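Local coordinates for extracellular solute-binding protein (Bordetella parapertussis, PDB 3PU5), which probably binds a small solute, perhaps a polyamine, outside the cytoplasmic membrane and delivers it to an ABC-type importer, at residues A[49-54]-A[71-76]; A[145-150]-A[189-194]; A[153-158]-A[193-198]. All blocks are in the same frame, centred on the assembly; numbering follows the deposited sequence.

Contact 1 (A[49-54]-A[71-76]); sequences LKILSS and YRLIRA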
# COMPACT_ATOMS: atom_id res chain seq x y z
N LEU A 49 5.12 -10.38 16.35
CA LEU A 49 5.25 -10.86 17.73
C LEU A 49 6.32 -11.95 17.83
O LEU A 49 7.12 -12.00 18.78
CB LEU A 49 3.92 -11.37 18.30
CG LEU A 49 4.02 -11.82 19.77
CD1 LEU A 49 4.50 -10.67 20.65
CD2 LEU A 49 2.70 -12.38 20.29
N LYS A 50 6.36 -12.83 16.83
CA LYS A 50 7.35 -13.90 16.83
C LYS A 50 8.76 -13.33 16.80
O LYS A 50 9.63 -13.79 17.53
CB LYS A 50 7.14 -14.85 15.66
CG LYS A 50 8.09 -16.03 15.68
CD LYS A 50 7.46 -17.23 14.99
CE LYS A 50 8.40 -18.42 14.96
NZ LYS A 50 7.72 -19.53 14.24
N ILE A 51 8.97 -12.31 15.97
CA ILE A 51 10.27 -11.66 15.91
C ILE A 51 10.55 -10.89 17.19
O ILE A 51 11.66 -10.92 17.71
CB ILE A 51 10.38 -10.70 14.72
CG1 ILE A 51 10.39 -11.47 13.39
CG2 ILE A 51 11.64 -9.85 14.85
CD1 ILE A 51 9.99 -10.63 12.19
N LEU A 52 9.53 -10.21 17.70
CA LEU A 52 9.65 -9.51 18.98
C LEU A 52 10.08 -10.46 20.10
O LEU A 52 10.96 -10.13 20.89
CB LEU A 52 8.29 -8.91 19.34
CG LEU A 52 8.20 -7.39 19.25
CD1 LEU A 52 6.74 -6.97 19.12
CD2 LEU A 52 8.86 -6.78 20.48
N SER A 53 9.44 -11.62 20.15
CA SER A 53 9.60 -12.57 21.25
C SER A 53 10.92 -13.32 21.18
O SER A 53 11.33 -13.96 22.15
CB SER A 53 8.48 -13.60 21.21
OG SER A 53 7.21 -12.98 21.19
N SER A 54 11.57 -13.26 20.03
CA SER A 54 12.71 -14.13 19.79
C SER A 54 13.86 -13.89 20.76
O SER A 54 14.13 -12.76 21.18
CB SER A 54 13.21 -13.99 18.35
OG SER A 54 14.33 -14.83 18.14
N TYR A 71 6.18 -1.30 12.38
CA TYR A 71 6.52 -0.17 13.24
C TYR A 71 6.78 -0.65 14.66
O TYR A 71 7.52 -0.03 15.40
CB TYR A 71 5.42 0.90 13.21
CG TYR A 71 5.94 2.29 13.53
CD1 TYR A 71 5.75 2.85 14.79
CD2 TYR A 71 6.63 3.02 12.58
CE1 TYR A 71 6.23 4.12 15.09
CE2 TYR A 71 7.12 4.29 12.87
CZ TYR A 71 6.92 4.83 14.13
OH TYR A 71 7.40 6.09 14.42
N ARG A 72 6.18 -1.78 15.04
CA ARG A 72 6.44 -2.37 16.35
C ARG A 72 7.91 -2.77 16.48
O ARG A 72 8.56 -2.53 17.51
CB ARG A 72 5.55 -3.60 16.59
CG ARG A 72 4.07 -3.31 16.65
CD ARG A 72 3.25 -4.59 16.52
NE ARG A 72 3.40 -5.47 17.67
CZ ARG A 72 2.86 -6.68 17.76
NH1 ARG A 72 2.14 -7.17 16.76
NH2 ARG A 72 3.05 -7.42 18.85
N LEU A 73 8.44 -3.39 15.43
CA LEU A 73 9.80 -3.88 15.42
C LEU A 73 10.79 -2.72 15.35
O LEU A 73 11.90 -2.81 15.86
CB LEU A 73 10.02 -4.79 14.22
CG LEU A 73 9.28 -6.12 14.35
CD1 LEU A 73 9.87 -7.11 13.37
CD2 LEU A 73 9.44 -6.60 15.77
N ILE A 74 10.38 -1.65 14.70
CA ILE A 74 11.16 -0.42 14.69
C ILE A 74 11.31 0.13 16.10
O ILE A 74 12.42 0.45 16.53
CB ILE A 74 10.49 0.66 13.83
CG1 ILE A 74 10.74 0.38 12.36
CG2 ILE A 74 11.06 2.04 14.18
CD1 ILE A 74 12.19 0.52 11.99
N ARG A 75 10.19 0.23 16.80
CA ARG A 75 10.17 0.75 18.16
C ARG A 75 10.96 -0.12 19.14
O ARG A 75 11.49 0.37 20.13
CB ARG A 75 8.73 0.90 18.64
CG ARG A 75 7.92 1.92 17.85
CD ARG A 75 8.55 3.30 17.94
NE ARG A 75 8.64 3.76 19.33
CZ ARG A 75 9.01 4.99 19.69
NH1 ARG A 75 9.33 5.89 18.76
NH2 ARG A 75 9.05 5.31 20.98
N ALA A 76 11.04 -1.42 18.85
CA ALA A 76 11.74 -2.36 19.72
C ALA A 76 13.16 -2.70 19.26
O ALA A 76 13.79 -3.61 19.79
CB ALA A 76 10.92 -3.64 19.89
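Leu73 and Leu52 meet in the groove between two helices that run almost side by side. The axes of 49-53 and 71-75 approach to 10.0 Å and differ by only 15° in direction, so side chains fill the gap. Leu73 reaches across with both methyls. Its CG stands anti to the carbonyl carbon (chi1 -70°), and the chain extends from there toward the first helix. CD1 rests against Ile51, 3.6 Å from Ile51 CG2, and also touches the tip of that residue, Ile51 CD1, at 3.7 Å. The two side chains cross at about a right angle, and Leu73 CD1 meets both CG2 and CD1 of Ile51. CD2 of Leu73 turns to the next residue and lies 3.8 Å from Leu52 CG.

Leu52 splits its two methyls between different partners. CD2 packs on the methyl of Ala76, with Leu52 CD2 to Ala76 CB at 3.8 Å. CD1 lies by the guanidinium group of Arg72, 3.7 Å from Arg72 NH2. Leu52 and Arg72 cross nearly at right angles. Leu49 adds a second methyl to the same group, with Leu49 CD1 at 4.0 Å from Arg72 NH2. Arg72 bends at chi3 (68°), and its NH1 forms a salt bridge with Asp69, one turn earlier. The charged end is therefore tied to its own helix while NH2 lies along leucine methyls. This is the more exposed side of the contact.

The Ile51-Leu73 side is buried. Both residues also touch Phe65 of strand 62-65, and Ile51 touches Ala63. The ends of helices 44-53 and 67-75 pack side by side against this strand, which lies between them in the chain, as in an alpha/beta fold.

Contact 2 (A[145-150]-A[189-194]); sequences VFFNNL and FKFFTA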
# COMPACT_ATOMS: atom_id res chain seq x y z
N VAL A 145 -22.49 7.12 -4.24
CA VAL A 145 -21.10 7.19 -3.82
C VAL A 145 -20.85 6.16 -2.72
O VAL A 145 -21.70 5.94 -1.86
CB VAL A 145 -20.77 8.62 -3.35
CG1 VAL A 145 -19.30 8.72 -2.97
CG2 VAL A 145 -21.12 9.63 -4.46
N PHE A 146 -19.70 5.48 -2.78
CA PHE A 146 -19.27 4.59 -1.70
C PHE A 146 -17.97 5.12 -1.10
O PHE A 146 -17.31 5.96 -1.72
CB PHE A 146 -19.13 3.13 -2.18
CG PHE A 146 -18.23 2.95 -3.39
CD1 PHE A 146 -16.85 2.87 -3.23
CD2 PHE A 146 -18.77 2.85 -4.67
CE1 PHE A 146 -16.01 2.71 -4.35
CE2 PHE A 146 -17.94 2.68 -5.78
CZ PHE A 146 -16.56 2.61 -5.62
N PHE A 147 -17.60 4.67 0.10
CA PHE A 147 -16.41 5.19 0.77
C PHE A 147 -15.84 4.15 1.74
O PHE A 147 -16.59 3.34 2.28
CB PHE A 147 -16.73 6.49 1.53
CG PHE A 147 -15.52 7.24 1.99
CD1 PHE A 147 -14.95 6.97 3.23
CD2 PHE A 147 -14.92 8.21 1.18
CE1 PHE A 147 -13.81 7.64 3.66
CE2 PHE A 147 -13.78 8.90 1.60
CZ PHE A 147 -13.23 8.62 2.84
N ASN A 148 -14.53 4.18 1.96
CA ASN A 148 -13.87 3.23 2.86
C ASN A 148 -14.43 3.28 4.29
O ASN A 148 -14.49 4.35 4.90
CB ASN A 148 -12.36 3.53 2.97
CG ASN A 148 -11.69 3.79 1.63
OD1 ASN A 148 -10.64 3.21 1.32
ND2 ASN A 148 -12.26 4.70 0.84
N ASN A 149 -14.83 2.14 4.84
CA ASN A 149 -15.20 2.10 6.25
C ASN A 149 -13.96 2.25 7.12
O ASN A 149 -13.03 1.45 7.00
CB ASN A 149 -15.92 0.81 6.61
CG ASN A 149 -16.44 0.83 8.05
OD1 ASN A 149 -16.25 -0.13 8.80
ND2 ASN A 149 -17.06 1.93 8.43
N LEU A 150 -13.95 3.25 8.01
CA LEU A 150 -12.77 3.49 8.85
C LEU A 150 -12.32 2.26 9.65
O LEU A 150 -11.14 1.92 9.69
CB LEU A 150 -12.97 4.70 9.78
CG LEU A 150 -11.71 5.07 10.56
CD1 LEU A 150 -10.54 5.23 9.60
CD2 LEU A 150 -11.88 6.33 11.40
N PHE A 189 -23.97 5.60 0.02
CA PHE A 189 -24.90 4.51 0.25
C PHE A 189 -24.22 3.32 0.95
O PHE A 189 -24.89 2.43 1.47
CB PHE A 189 -25.55 4.05 -1.07
CG PHE A 189 -24.64 3.28 -1.97
CD1 PHE A 189 -23.84 3.94 -2.89
CD2 PHE A 189 -24.58 1.90 -1.92
CE1 PHE A 189 -23.00 3.23 -3.72
CE2 PHE A 189 -23.74 1.19 -2.75
CZ PHE A 189 -22.94 1.86 -3.66
N LYS A 190 -22.89 3.30 0.96
CA LYS A 190 -22.17 2.17 1.54
C LYS A 190 -20.77 2.56 2.00
O LYS A 190 -20.00 3.16 1.24
CB LYS A 190 -22.10 1.02 0.54
CG LYS A 190 -21.31 -0.19 1.02
CD LYS A 190 -21.99 -0.87 2.20
CE LYS A 190 -21.43 -2.27 2.41
NZ LYS A 190 -21.89 -2.89 3.70
N PHE A 191 -20.47 2.24 3.25
CA PHE A 191 -19.11 2.31 3.75
C PHE A 191 -18.56 0.89 3.67
O PHE A 191 -18.92 0.03 4.47
CB PHE A 191 -19.08 2.85 5.17
CG PHE A 191 -19.37 4.32 5.26
CD1 PHE A 191 -20.63 4.78 5.62
CD2 PHE A 191 -18.39 5.26 4.97
CE1 PHE A 191 -20.90 6.15 5.70
CE2 PHE A 191 -18.64 6.61 5.04
CZ PHE A 191 -19.91 7.06 5.40
N PHE A 192 -17.69 0.65 2.69
CA PHE A 192 -17.31 -0.71 2.35
C PHE A 192 -16.23 -1.27 3.27
O PHE A 192 -15.45 -0.53 3.85
CB PHE A 192 -16.91 -0.82 0.87
CG PHE A 192 -15.65 -0.08 0.51
CD1 PHE A 192 -14.41 -0.67 0.69
CD2 PHE A 192 -15.71 1.20 -0.04
CE1 PHE A 192 -13.25 0.01 0.34
CE2 PHE A 192 -14.56 1.88 -0.39
CZ PHE A 192 -13.33 1.28 -0.20
N THR A 193 -16.20 -2.59 3.38
CA THR A 193 -15.40 -3.25 4.39
C THR A 193 -14.34 -4.19 3.81
O THR A 193 -13.60 -4.81 4.56
CB THR A 193 -16.29 -4.07 5.34
OG1 THR A 193 -17.01 -5.04 4.58
CG2 THR A 193 -17.27 -3.17 6.08
N ALA A 194 -14.27 -4.33 2.49
CA ALA A 194 -13.25 -5.18 1.89
C ALA A 194 -12.60 -4.54 0.66
O ALA A 194 -13.21 -3.72 -0.03
CB ALA A 194 -13.83 -6.54 1.53
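Phe192 lies against the backbone of Asn148 in the tightly packed part of the contact. Asn148 CA sits over one face of the Phe192 ring, 3.8 Å from its centroid, in a CH-pi contact. The peptide lies over the rim of the same face, with Asn148 N 3.3 Å from Phe192 CE2. Phe192 CG stands between its backbone N and carbonyl carbon (chi1 67°), which brings the ring over the neighbouring strand. Phe146 joins it on the same sheet face: their rings are oblique, with planes 73° apart, and Phe146 CD1 is 3.8 Å from Phe192 CD2. Helix 197-204 packs on Phe146 through Pro198, Leu201 and Leu202.

The strands pair in parallel, joined by a beta-alpha-beta crossover with helices 156-167 and 174-184. Phe146 also bonds through its backbone to Ile209. Phe147 N donates to Lys190 O at 3.1 Å, and Phe192 N donates to Phe147 O at 2.9 Å. Just past the end of its strand, Asn149 N continues the ladder to Phe192 O, also at 2.9 Å.

The face of Phe147 and Phe191 is less tightly joined. Phe191 CE2 only reaches Phe147 CB at 4.0 Å, and Trp319 of helix 305-322 meets the Phe191 ring edge-to-face. At the loop end, Asn149 is partly exposed, its OD1 bonded to Ser152. Lys190, on the Phe146-Phe192 face, is exposed, and the end of its side chain leads away from the first strand.

Contact 3 (A[153-158]-A[193-198]); sequences NVRGAE and TAFNDP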
# COMPACT_ATOMS: atom_id res chain seq x y z
N ASN A 153 -9.92 -1.55 8.18
CA ASN A 153 -8.55 -1.70 7.68
C ASN A 153 -8.50 -1.80 6.15
O ASN A 153 -7.84 -2.69 5.59
CB ASN A 153 -7.86 -2.92 8.32
CG ASN A 153 -6.38 -2.99 7.96
OD1 ASN A 153 -5.60 -2.09 8.27
ND2 ASN A 153 -5.98 -4.08 7.29
N VAL A 154 -9.20 -0.88 5.49
CA VAL A 154 -9.17 -0.79 4.04
C VAL A 154 -8.69 0.60 3.61
O VAL A 154 -9.19 1.16 2.63
CB VAL A 154 -10.52 -1.17 3.41
CG1 VAL A 154 -10.72 -2.67 3.45
CG2 VAL A 154 -11.68 -0.46 4.11
N ARG A 155 -7.73 1.13 4.36
CA ARG A 155 -7.07 2.41 4.07
C ARG A 155 -7.97 3.64 4.20
O ARG A 155 -7.71 4.68 3.57
CB ARG A 155 -6.39 2.40 2.69
CG ARG A 155 -5.38 1.29 2.50
CD ARG A 155 -4.28 1.38 3.53
NE ARG A 155 -3.31 0.31 3.38
CZ ARG A 155 -2.27 0.13 4.19
NH1 ARG A 155 -2.06 0.96 5.21
NH2 ARG A 155 -1.43 -0.88 3.98
N GLY A 156 -9.01 3.53 5.01
CA GLY A 156 -9.88 4.66 5.29
C GLY A 156 -9.13 5.82 5.92
O GLY A 156 -9.29 6.98 5.52
N ALA A 157 -8.32 5.53 6.93
CA ALA A 157 -7.55 6.57 7.60
C ALA A 157 -6.72 7.35 6.60
O ALA A 157 -6.59 8.57 6.71
CB ALA A 157 -6.66 5.98 8.69
N GLU A 158 -6.16 6.65 5.62
CA GLU A 158 -5.30 7.26 4.61
C GLU A 158 -6.05 8.26 3.72
O GLU A 158 -5.59 9.37 3.49
CB GLU A 158 -4.62 6.19 3.73
CG GLU A 158 -3.41 5.48 4.37
CD GLU A 158 -3.78 4.41 5.40
OE1 GLU A 158 -4.98 4.25 5.72
OE2 GLU A 158 -2.85 3.72 5.90
N THR A 193 -16.20 -2.59 3.38
CA THR A 193 -15.40 -3.25 4.39
C THR A 193 -14.34 -4.19 3.81
O THR A 193 -13.60 -4.81 4.56
CB THR A 193 -16.29 -4.07 5.34
OG1 THR A 193 -17.01 -5.04 4.58
CG2 THR A 193 -17.27 -3.17 6.08
N ALA A 194 -14.27 -4.33 2.49
CA ALA A 194 -13.25 -5.18 1.89
C ALA A 194 -12.60 -4.54 0.66
O ALA A 194 -13.21 -3.72 -0.03
CB ALA A 194 -13.83 -6.54 1.53
N PHE A 195 -11.35 -4.92 0.39
CA PHE A 195 -10.58 -4.38 -0.73
C PHE A 195 -11.24 -4.57 -2.10
O PHE A 195 -11.09 -3.74 -3.00
CB PHE A 195 -9.18 -4.99 -0.74
CG PHE A 195 -8.29 -4.46 0.34
CD1 PHE A 195 -7.93 -3.12 0.37
CD2 PHE A 195 -7.81 -5.30 1.33
CE1 PHE A 195 -7.10 -2.63 1.37
CE2 PHE A 195 -6.98 -4.81 2.34
CZ PHE A 195 -6.63 -3.48 2.35
N ASN A 196 -11.98 -5.66 -2.26
CA ASN A 196 -12.61 -5.99 -3.53
C ASN A 196 -13.93 -5.24 -3.73
O ASN A 196 -14.52 -5.28 -4.80
CB ASN A 196 -12.83 -7.51 -3.60
CG ASN A 196 -13.37 -7.97 -4.94
OD1 ASN A 196 -12.79 -7.69 -5.99
ND2 ASN A 196 -14.48 -8.69 -4.90
N ASP A 197 -14.38 -4.54 -2.69
CA ASP A 197 -15.68 -3.88 -2.72
C ASP A 197 -15.86 -2.80 -3.81
O ASP A 197 -16.88 -2.78 -4.49
CB ASP A 197 -16.05 -3.32 -1.33
CG ASP A 197 -16.48 -4.41 -0.35
OD1 ASP A 197 -16.71 -5.55 -0.79
OD2 ASP A 197 -16.60 -4.13 0.87
N PRO A 198 -14.89 -1.88 -3.97
CA PRO A 198 -15.12 -0.90 -5.05
C PRO A 198 -15.41 -1.53 -6.42
O PRO A 198 -16.32 -1.09 -7.12
CB PRO A 198 -13.80 -0.11 -5.08
CG PRO A 198 -13.33 -0.14 -3.65
CD PRO A 198 -13.73 -1.52 -3.14
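Asn153 and Val154 meet Phe195 where two loops come together, each leading from a parallel strand into the helix that follows. Loop ends of this kind commonly line the ligand cleft in periplasmic binding proteins, but no ligand site is established here. Asn153 contributes its carbonyl: Asn153 O lies 3.5 Å from Phe195 CZ, oblique to the ring.

Val154 carries most of the contact. Its CG1 stands over the centre of the Phe195 ring, 4.1 Å from the centroid and 7° off the normal. The methyl reaches this face with CG1 anti to the carbonyl carbon (chi1 -75°). It also touches backbone, 3.8 Å from Thr193 O. Trp213 meets the same phenylalanine edge-to-face.

Arg155, the N-cap residue of helix 156-167, brings CG to the ring edge, 4.4 Å from Phe195 CE1. Its NH1 forms a salt bridge with Glu158 OE2, approaching from above the carboxylate plane.

Opposite, a type I turn from Ala194 to Asp197 shapes the partner loop. Two backbone donors grip one carboxylate oxygen there: Asp197 OD2 accepts from Thr193 N at 3.0 Å and from Ala194 N at 2.8 Å.

How the contacts relate
Contact 1 comes first along the chain and stands apart. Its centre is about 32 Å from that of contact 2 and about 26 Å from that of contact 3, and it touches neither. It joins helices 44-53 and 67-75, whereas contacts 2 and 3 belong to another part of the chain. Those two have centres about 7 Å apart and share Thr193 and Ala194. Strand 145-148 leads into helix 156-167, and strand 188-192 into helix 197-204. Contact 2 pairs the strands, and contact 3 joins the loops that follow them. This separation is consistent with the two-lobed fold of solute-binding proteins, with contact 1 in one lobe and contacts 2 and 3 in the other.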